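Local coordinates for fructosyl amine: oxygen oxidoreductase (PDB 3DJE), which oxidatively deglycates fructosyl amino acids (Amadori products), using bound FAD as its redox cofactor, at residues Y39-A44 with R433-K437; D50-V54 with F266-E270; T237-L243 with G273-D279. All blocks are in the same frame, centred on the assembly; numbering follows the deposited sequence.

Interaction 1: residues Y39-A44 with R433-K437; sequences YPVPSA and RDISK. With FAD (flavin-adenine dinucleotide), chain C.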
# COMPACT_ATOMS: atom_id res chain seq x y z
N TYR A 39 16.22 6.51 -1.09
CA TYR A 39 16.37 6.06 0.30
C TYR A 39 16.99 4.66 0.37
O TYR A 39 16.77 3.85 -0.52
CB TYR A 39 15.03 6.06 1.03
CG TYR A 39 14.42 7.42 1.25
CD1 TYR A 39 14.50 8.04 2.49
CD2 TYR A 39 13.75 8.09 0.22
CE1 TYR A 39 13.94 9.31 2.70
CE2 TYR A 39 13.20 9.37 0.41
CZ TYR A 39 13.30 9.96 1.66
OH TYR A 39 12.75 11.21 1.87
N PRO A 40 17.74 4.35 1.46
CA PRO A 40 18.20 2.97 1.63
C PRO A 40 17.00 2.02 1.78
O PRO A 40 15.95 2.44 2.26
CB PRO A 40 18.99 3.00 2.95
CG PRO A 40 19.17 4.44 3.29
CD PRO A 40 18.13 5.22 2.59
N VAL A 41 17.14 0.78 1.33
CA VAL A 41 16.11 -0.22 1.61
C VAL A 41 16.13 -0.52 3.12
O VAL A 41 17.19 -0.82 3.67
CB VAL A 41 16.33 -1.54 0.80
CG1 VAL A 41 15.31 -2.61 1.18
CG2 VAL A 41 16.27 -1.28 -0.71
N PRO A 42 14.96 -0.47 3.79
CA PRO A 42 13.62 -0.16 3.28
C PRO A 42 13.34 1.34 3.28
O PRO A 42 13.60 2.02 4.27
CB PRO A 42 12.69 -0.87 4.28
CG PRO A 42 13.47 -0.83 5.59
CD PRO A 42 14.95 -0.77 5.23
N SER A 43 12.85 1.85 2.16
CA SER A 43 12.73 3.28 2.01
C SER A 43 11.78 3.89 3.04
O SER A 43 10.68 3.37 3.24
CB SER A 43 12.20 3.62 0.62
OG SER A 43 11.88 4.99 0.56
N ALA A 44 12.18 5.01 3.62
CA ALA A 44 11.34 5.72 4.59
C ALA A 44 10.06 6.28 3.98
O ALA A 44 9.09 6.54 4.71
CB ALA A 44 12.12 6.82 5.27
N ARG A 433 11.90 8.85 14.32
CA ARG A 433 12.53 7.56 14.14
C ARG A 433 12.83 7.43 12.66
O ARG A 433 11.99 7.78 11.83
CB ARG A 433 11.61 6.43 14.59
CG ARG A 433 12.15 5.01 14.37
CD ARG A 433 11.09 3.98 14.76
NE ARG A 433 10.72 4.10 16.17
CZ ARG A 433 9.67 3.51 16.73
NH1 ARG A 433 8.86 2.73 16.02
NH2 ARG A 433 9.42 3.69 18.03
N ASP A 434 14.03 6.96 12.35
CA ASP A 434 14.43 6.77 10.97
C ASP A 434 14.10 5.33 10.59
O ASP A 434 14.83 4.41 10.96
CB ASP A 434 15.93 7.05 10.80
CG ASP A 434 16.43 6.78 9.39
OD1 ASP A 434 15.64 6.32 8.54
OD2 ASP A 434 17.63 7.02 9.14
N ILE A 435 12.99 5.15 9.88
CA ILE A 435 12.52 3.80 9.57
C ILE A 435 13.28 3.13 8.41
O ILE A 435 13.00 1.98 8.07
CB ILE A 435 10.99 3.73 9.35
CG1 ILE A 435 10.56 4.67 8.22
CG2 ILE A 435 10.27 4.09 10.65
CD1 ILE A 435 9.11 4.44 7.77
N SER A 436 14.22 3.86 7.80
CA SER A 436 15.16 3.28 6.83
C SER A 436 16.31 2.60 7.57
O SER A 436 17.16 1.93 6.95
CB SER A 436 15.70 4.34 5.86
OG SER A 436 14.79 4.62 4.81
N LYS A 437 16.32 2.78 8.89
CA LYS A 437 17.30 2.21 9.83
C LYS A 437 18.75 2.37 9.39
O LYS A 437 19.22 3.50 9.17
CB LYS A 437 16.96 0.75 10.19
CG LYS A 437 15.61 0.57 10.91
CD LYS A 437 15.56 1.32 12.24
CE LYS A 437 14.13 1.66 12.66
NZ LYS A 437 13.42 0.55 13.36
PA FAD C . 6.08 2.33 -2.58
O1A FAD C . 6.26 1.06 -1.86
O2A FAD C . 5.70 3.55 -1.80
O5B FAD C . 7.45 2.54 -3.35
C5B FAD C . 7.75 3.73 -4.09
C4B FAD C . 9.28 3.84 -4.14
O4B FAD C . 9.51 4.91 -5.08
C3B FAD C . 9.78 4.33 -2.76
O3B FAD C . 10.70 3.39 -2.19
C2B FAD C . 10.46 5.66 -3.12
O2B FAD C . 11.69 5.88 -2.36
C1B FAD C . 10.70 5.50 -4.65
N9A FAD C . 11.02 6.85 -5.21
C8A FAD C . 10.46 8.04 -4.91
N7A FAD C . 11.10 9.00 -5.61
C5A FAD C . 12.05 8.42 -6.34
C6A FAD C . 13.02 8.89 -7.23
N6A FAD C . 13.12 10.22 -7.48
N1A FAD C . 13.85 8.01 -7.82
C2A FAD C . 13.77 6.70 -7.57
N3A FAD C . 12.85 6.21 -6.72
C4A FAD C . 11.99 7.05 -6.10
N1 FAD C . -1.90 -2.39 1.22
C2 FAD C . -2.30 -3.68 1.57
O2 FAD C . -2.28 -4.60 0.75
N3 FAD C . -2.74 -3.93 2.87
C4 FAD C . -2.80 -2.92 3.82
O4 FAD C . -3.20 -3.17 4.97
C4X FAD C . -2.41 -1.62 3.46
N5 FAD C . -2.48 -0.58 4.39
C5X FAD C . -1.92 0.65 4.07
C6 FAD C . -1.80 1.61 5.07
C7 FAD C . -1.21 2.84 4.80
C7M FAD C . -1.13 3.86 5.94
C8 FAD C . -0.71 3.11 3.53
C8M FAD C . 0.01 4.45 3.26
C9 FAD C . -0.82 2.14 2.53
C9A FAD C . -1.41 0.90 2.79
N10 FAD C . -1.55 -0.10 1.80
C10 FAD C . -1.96 -1.38 2.16
C1' FAD C . -1.23 0.20 0.40
C2' FAD C . 0.20 -0.24 0.08
O2' FAD C . 1.08 0.11 1.17
C3' FAD C . 0.65 0.42 -1.22
O3' FAD C . -0.39 0.28 -2.21
C4' FAD C . 1.92 -0.22 -1.78
O4' FAD C . 2.91 -0.42 -0.77
C5' FAD C . 2.50 0.70 -2.87
O5' FAD C . 3.66 0.09 -3.45
P FAD C . 4.51 0.88 -4.56
O1P FAD C . 3.59 1.32 -5.65
O2P FAD C . 5.67 0.01 -4.86
O3P FAD C . 5.05 2.19 -3.81
O HOH W 1 18.80 0.25 5.93
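Neither Tyr39-Ala44 nor Arg433-Lys437 is helix or strand, and their backbones come nearest where the CA of Ala44 lies 5.1 Å from the CA of Ser436. The first segment follows strand 33-37 of the FAD-binding, Rossmann-type domain. The second is the C-terminal tail, folded into a type I beta turn from Asp434 to Lys437. Within this turn Asp434 OD1 accepts a hydrogen bond from the backbone N of Ser436, an Asx turn. Lys437 N closes the turn on Asp434 O.

Ser436 carries most of the contact. With chi1 at -81° its OG swings to the side of its own backbone N and reaches into the bend of the first segment. There it donates to Pro42 O at 2.9 Å, tilted 28° from the carbonyl plane. The same carbonyl oxygen receives a CA-H...O contact from Ser436 CA at 3.3 Å. One acceptor is thus approached by both the side chain and the backbone of the serine. The peptide bond before Pro42 is cis, and the proline ring lies against the turn, with CG 3.8 Å from Ile435 O. Ile435 packs on Ala44. Its CG1 lies 4.0 Å from Ala44 CB, and its CD1 reaches Ala44 O. One water donates to both Val41 O and Ser436 O, adding a solvent bridge.

The Tyr39-Ala44 loop also meets the cofactor. Tyr39 lies beside the adenosine ribose, while its OH is hydrogen-bonded to Glu301. Asn49 ND2 bonds to both Ser43 O and Ile435 O, so it also joins the two segments. Ser43 OG turns to the ribose and donates to FAD O2B at 3.1 Å.

Interaction 2: residues D50-V54 with F266-E270; sequences DVNKV and FEPDE. With FAD (flavin-adenine dinucleotide), chain C.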
# COMPACT_ATOMS: atom_id res chain seq x y z
N ASP A 50 6.39 -0.64 6.83
CA ASP A 50 5.40 -0.59 7.91
C ASP A 50 5.55 -1.89 8.68
O ASP A 50 5.91 -2.93 8.10
CB ASP A 50 4.02 -0.54 7.22
CG ASP A 50 2.88 -0.07 8.12
OD1 ASP A 50 2.95 -0.22 9.35
OD2 ASP A 50 1.87 0.42 7.54
N VAL A 51 5.27 -1.87 9.98
CA VAL A 51 5.37 -3.11 10.79
C VAL A 51 4.25 -4.13 10.54
O VAL A 51 4.36 -5.31 10.89
CB VAL A 51 5.57 -2.80 12.33
CG1 VAL A 51 6.87 -2.06 12.56
CG2 VAL A 51 4.37 -2.04 12.92
N ASN A 52 3.18 -3.68 9.89
CA ASN A 52 2.13 -4.61 9.50
C ASN A 52 1.23 -4.04 8.44
O ASN A 52 1.00 -2.83 8.37
CB ASN A 52 1.30 -5.07 10.70
CG ASN A 52 1.04 -3.95 11.69
OD1 ASN A 52 0.75 -2.81 11.31
ND2 ASN A 52 1.17 -4.26 12.98
N LYS A 53 0.75 -4.96 7.61
CA LYS A 53 -0.26 -4.67 6.60
C LYS A 53 -1.29 -5.79 6.61
O LYS A 53 -0.96 -6.95 6.91
CB LYS A 53 0.35 -4.58 5.19
CG LYS A 53 1.36 -3.43 4.98
CD LYS A 53 0.72 -2.05 4.93
CE LYS A 53 1.74 -1.07 4.39
NZ LYS A 53 1.35 0.36 4.53
N VAL A 54 -2.52 -5.45 6.26
CA VAL A 54 -3.58 -6.47 6.18
C VAL A 54 -3.40 -7.31 4.91
O VAL A 54 -3.18 -6.77 3.82
CB VAL A 54 -4.98 -5.83 6.14
CG1 VAL A 54 -6.05 -6.92 6.19
CG2 VAL A 54 -5.19 -4.88 7.30
N PHE A 266 -3.71 -3.65 14.90
CA PHE A 266 -3.12 -4.98 14.86
C PHE A 266 -2.58 -5.37 16.23
O PHE A 266 -2.35 -4.50 17.08
CB PHE A 266 -1.91 -4.98 13.92
CG PHE A 266 -2.22 -4.57 12.50
CD1 PHE A 266 -2.38 -5.53 11.51
CD2 PHE A 266 -2.33 -3.22 12.15
CE1 PHE A 266 -2.67 -5.15 10.18
CE2 PHE A 266 -2.60 -2.84 10.83
CZ PHE A 266 -2.77 -3.81 9.85
N GLU A 267 -2.33 -6.66 16.43
CA GLU A 267 -1.55 -7.10 17.59
C GLU A 267 -0.20 -6.37 17.64
O GLU A 267 0.36 -5.97 16.60
CB GLU A 267 -1.36 -8.62 17.59
CG GLU A 267 -0.40 -9.12 16.52
CD GLU A 267 -0.17 -10.60 16.64
OE1 GLU A 267 0.30 -11.04 17.71
OE2 GLU A 267 -0.45 -11.33 15.67
N PRO A 268 0.34 -6.18 18.86
CA PRO A 268 1.62 -5.46 18.98
C PRO A 268 2.79 -6.13 18.26
O PRO A 268 2.86 -7.36 18.21
CB PRO A 268 1.87 -5.44 20.50
CG PRO A 268 1.00 -6.49 21.06
CD PRO A 268 -0.21 -6.55 20.17
N ASP A 269 3.69 -5.32 17.71
CA ASP A 269 4.87 -5.89 17.06
C ASP A 269 5.80 -6.51 18.11
O ASP A 269 5.69 -6.22 19.31
CB ASP A 269 5.58 -4.88 16.12
CG ASP A 269 6.58 -3.94 16.83
OD1 ASP A 269 6.49 -3.69 18.05
OD2 ASP A 269 7.45 -3.40 16.11
N GLU A 270 6.67 -7.41 17.67
CA GLU A 270 7.55 -8.08 18.61
C GLU A 270 8.67 -7.18 19.09
O GLU A 270 8.99 -7.17 20.28
CB GLU A 270 8.14 -9.36 17.99
CG GLU A 270 7.15 -10.50 17.86
CD GLU A 270 6.63 -11.02 19.21
OE1 GLU A 270 7.35 -10.92 20.23
OE2 GLU A 270 5.49 -11.52 19.25
PA FAD C . 6.08 2.33 -2.58
O1A FAD C . 6.26 1.06 -1.86
O2A FAD C . 5.70 3.55 -1.80
O5B FAD C . 7.45 2.54 -3.35
C5B FAD C . 7.75 3.73 -4.09
C4B FAD C . 9.28 3.84 -4.14
O4B FAD C . 9.51 4.91 -5.08
C3B FAD C . 9.78 4.33 -2.76
O3B FAD C . 10.70 3.39 -2.19
C2B FAD C . 10.46 5.66 -3.12
O2B FAD C . 11.69 5.88 -2.36
C1B FAD C . 10.70 5.50 -4.65
N9A FAD C . 11.02 6.85 -5.21
C8A FAD C . 10.46 8.04 -4.91
N7A FAD C . 11.10 9.00 -5.61
C5A FAD C . 12.05 8.42 -6.34
C6A FAD C . 13.02 8.89 -7.23
N6A FAD C . 13.12 10.22 -7.48
N1A FAD C . 13.85 8.01 -7.82
C2A FAD C . 13.77 6.70 -7.57
N3A FAD C . 12.85 6.21 -6.72
C4A FAD C . 11.99 7.05 -6.10
N1 FAD C . -1.90 -2.39 1.22
C2 FAD C . -2.30 -3.68 1.57
O2 FAD C . -2.28 -4.60 0.75
N3 FAD C . -2.74 -3.93 2.87
C4 FAD C . -2.80 -2.92 3.82
O4 FAD C . -3.20 -3.17 4.97
C4X FAD C . -2.41 -1.62 3.46
N5 FAD C . -2.48 -0.58 4.39
C5X FAD C . -1.92 0.65 4.07
C6 FAD C . -1.80 1.61 5.07
C7 FAD C . -1.21 2.84 4.80
C7M FAD C . -1.13 3.86 5.94
C8 FAD C . -0.71 3.11 3.53
C8M FAD C . 0.01 4.45 3.26
C9 FAD C . -0.82 2.14 2.53
C9A FAD C . -1.41 0.90 2.79
N10 FAD C . -1.55 -0.10 1.80
C10 FAD C . -1.96 -1.38 2.16
C1' FAD C . -1.23 0.20 0.40
C2' FAD C . 0.20 -0.24 0.08
O2' FAD C . 1.08 0.11 1.17
C3' FAD C . 0.65 0.42 -1.22
O3' FAD C . -0.39 0.28 -2.21
C4' FAD C . 1.92 -0.22 -1.78
O4' FAD C . 2.91 -0.42 -0.77
C5' FAD C . 2.50 0.70 -2.87
O5' FAD C . 3.66 0.09 -3.45
P FAD C . 4.51 0.88 -4.56
O1P FAD C . 3.59 1.32 -5.65
O2P FAD C . 5.67 0.01 -4.86
O3P FAD C . 5.05 2.19 -3.81
O HOH W 2 0.98 -3.44 15.55
O HOH W 3 2.22 -6.87 14.78
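Phe266 opens the second segment. In the conformer of Asn52 described here, one of two, its amide stacks on the Phe266 ring, the planes 16° apart. Asn52 OD1 lies over one face of the ring, offset toward the rim, and is 3.2 Å from Phe266 CD2. Asn52 CB adds a CH-pi contact, 3.9 Å from the ring centroid. The amide comes over the ring because Asn52 CG stands between its backbone N and carbonyl carbon (chi1 39°). At the far end of the ring, Phe266 CZ meets Val54 CG2 at 3.7 Å.

Glu267 joins through its backbone. A water accepts from Asn52 ND2 at 2.7 Å and donates to Glu267 O. Asp269 OD2 packs against Val51 CG1, while its OD1 accepts from the backbone N of Arg272 and Glu274.

The first segment passes on to the flavin. Val54 N donates to FAD O4 at 2.7 Å, and FAD N3 donates back to Val54 O at 3.0 Å. Phe266 therefore backs a residue that reads the pyrimidine edge of the isoalloxazine and also touches the bound thio-fructopyranose FSA. Lys53 turns away from Phe266. Its NZ bonds to Ala47 O, forms a salt bridge with Asp50 OD2 and lies 3.3 Å from FAD C9A.

Strand 53-55 edges a three-stranded sheet. Phe266 follows strand 263-265 and packs against Val256 of strand 256-259 and Lys276 of strand 274-289.

Interaction 3: residues T237-L243 with G273-D279; sequences TLVHIAL and GEIKICD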
# COMPACT_ATOMS: atom_id res chain seq x y z
N THR A 237 -2.68 8.02 7.27
CA THR A 237 -2.07 8.37 8.52
C THR A 237 -1.97 7.13 9.41
O THR A 237 -2.86 6.28 9.42
CB THR A 237 -2.91 9.49 9.22
OG1 THR A 237 -4.31 9.24 8.99
CG2 THR A 237 -2.57 10.83 8.62
N LEU A 238 -0.87 7.02 10.14
CA LEU A 238 -0.66 5.90 11.05
C LEU A 238 0.10 6.35 12.30
O LEU A 238 0.92 7.30 12.24
CB LEU A 238 0.10 4.76 10.35
CG LEU A 238 1.59 4.96 10.02
CD1 LEU A 238 2.53 4.53 11.14
CD2 LEU A 238 1.96 4.22 8.71
N VAL A 239 -0.17 5.68 13.41
CA VAL A 239 0.56 5.89 14.66
C VAL A 239 0.90 4.54 15.29
O VAL A 239 0.28 3.53 14.95
CB VAL A 239 -0.26 6.75 15.70
CG1 VAL A 239 -0.73 8.05 15.08
CG2 VAL A 239 -1.44 5.95 16.28
N HIS A 240 1.87 4.54 16.19
CA HIS A 240 2.13 3.41 17.09
C HIS A 240 1.91 3.84 18.55
O HIS A 240 2.22 4.98 18.92
CB HIS A 240 3.59 2.97 16.99
CG HIS A 240 3.99 2.41 15.65
ND1 HIS A 240 5.20 1.78 15.45
CD2 HIS A 240 3.33 2.35 14.46
CE1 HIS A 240 5.29 1.39 14.19
NE2 HIS A 240 4.16 1.71 13.57
N ILE A 241 1.40 2.92 19.35
CA ILE A 241 1.41 3.03 20.82
C ILE A 241 2.25 1.89 21.40
O ILE A 241 2.00 0.73 21.08
CB ILE A 241 -0.03 3.01 21.37
CG1 ILE A 241 -0.72 4.33 21.00
CG2 ILE A 241 -0.06 2.79 22.91
CD1 ILE A 241 -2.21 4.36 21.31
N ALA A 242 3.23 2.23 22.23
CA ALA A 242 4.10 1.21 22.86
C ALA A 242 3.50 0.68 24.15
O ALA A 242 3.29 1.43 25.11
CB ALA A 242 5.49 1.77 23.13
N LEU A 243 3.23 -0.62 24.17
CA LEU A 243 2.75 -1.27 25.38
C LEU A 243 3.91 -1.52 26.33
O LEU A 243 5.03 -1.80 25.89
CB LEU A 243 2.06 -2.59 25.04
CG LEU A 243 0.80 -2.57 24.16
CD1 LEU A 243 0.38 -3.98 23.84
CD2 LEU A 243 -0.32 -1.82 24.86
N GLY A 273 6.82 -3.94 21.02
CA GLY A 273 5.50 -4.08 21.62
C GLY A 273 4.56 -2.96 21.20
O GLY A 273 3.67 -2.57 21.96
N GLU A 274 4.76 -2.46 19.99
CA GLU A 274 3.97 -1.33 19.49
C GLU A 274 2.76 -1.77 18.70
O GLU A 274 2.87 -2.59 17.80
CB GLU A 274 4.84 -0.40 18.64
CG GLU A 274 5.84 0.39 19.51
CD GLU A 274 6.80 1.25 18.73
OE1 GLU A 274 7.00 1.03 17.50
OE2 GLU A 274 7.39 2.16 19.36
N ILE A 275 1.60 -1.23 19.06
CA ILE A 275 0.37 -1.43 18.28
C ILE A 275 0.29 -0.33 17.23
O ILE A 275 0.32 0.86 17.57
CB ILE A 275 -0.92 -1.39 19.16
CG1 ILE A 275 -0.92 -2.57 20.15
CG2 ILE A 275 -2.20 -1.41 18.29
CD1 ILE A 275 -2.01 -2.47 21.27
N LYS A 276 0.18 -0.73 15.97
CA LYS A 276 -0.05 0.21 14.89
C LYS A 276 -1.55 0.43 14.69
O LYS A 276 -2.33 -0.53 14.57
CB LYS A 276 0.58 -0.29 13.59
CG LYS A 276 0.48 0.73 12.46
CD LYS A 276 0.81 0.11 11.13
CE LYS A 276 -0.32 0.33 10.16
NZ LYS A 276 -0.21 -0.68 9.09
N ILE A 277 -1.94 1.71 14.63
CA ILE A 277 -3.34 2.12 14.48
C ILE A 277 -3.47 3.12 13.33
O ILE A 277 -2.68 4.06 13.23
CB ILE A 277 -3.88 2.81 15.77
CG1 ILE A 277 -3.67 1.92 16.99
CG2 ILE A 277 -5.35 3.18 15.63
CD1 ILE A 277 -2.96 2.62 18.11
N CYS A 278 -4.47 2.90 12.47
CA CYS A 278 -4.81 3.85 11.41
C CYS A 278 -6.24 4.34 11.59
O CYS A 278 -7.14 3.53 11.80
CB CYS A 278 -4.71 3.20 10.04
SG CYS A 278 -3.02 2.76 9.56
N ASP A 279 -6.42 5.66 11.51
CA ASP A 279 -7.74 6.26 11.39
C ASP A 279 -8.19 6.20 9.93
O ASP A 279 -7.48 6.69 9.06
CB ASP A 279 -7.74 7.71 11.90
CG ASP A 279 -6.72 8.62 11.18
OD1 ASP A 279 -5.51 8.26 11.11
OD2 ASP A 279 -7.12 9.71 10.70
O HOH W 4 -5.08 6.30 7.86
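Thr237 OG1 donates to Asp279 OD1 at 2.6 Å, meeting it on the syn side, 27° out of the carboxylate plane. Asp279 OD2 has a second partner, a salt bridge to Arg312. His240 ND1 donates to Glu274 OE1 at 2.8 Å. The carboxylate carbon sits at the edge of the imidazole, in its plane, but the two planes are 72° apart. The N-H meets OE1 from above the carboxylate plane. Glu274 OE2 is engaged by Arg433, so both oxygens of this buried group have donors.

These side chains flank the backbone bonds of two neighbouring antiparallel strands, 232-242 and 274-289, in the large mixed sheet. Val239 with Ile277 and Ile241 with Ile275 are hydrogen-bonded pairs. His240 with Lys276 and Ala242 with Glu274 are non-hydrogen-bonded pairs. Leu243 N continues the pattern to Gly273 O at 3.0 Å.

The two faces differ. On the one bearing His240, the ring atom CD2 lies 3.8 Å from Lys276 CG. The lysine is bent at chi3, and its NZ runs on to Asn52 O and Asp50.

Beside Val239 and Ile241 the other face is aliphatic. Ile241 CD1 touches Ile277 CD1 at 3.7 Å, and Val239 CG2 lies 4.0 Å from Ile277 CB. Helix 307-320 covers this face through Leu316 and Leu317. Past the strand end, Leu243 CD1 packs on Ile275 CD1 at 3.8 Å.

Interactions 2 and 3 are buried, with centres about 8 Å apart. Interaction 1 is only partly buried; its centre is about 17 Å from that of interaction 2 and about 18 Å from that of interaction 3. Interaction 3 joins two strands through regular backbone bonds. Interaction 1 joins two loops, chiefly through one serine, and interaction 2 relies on stacking and water. Interactions 1 and 2 both reach FAD, one at the ribose and the other at the flavin. Strand 274-289 links all three: Lys276 NZ forms a salt bridge with Asp50 of interaction 2, and Glu274 forms one with Arg433 of interaction 1. The C-terminal tail is thus tied to both the cofactor-binding loop and the sheet.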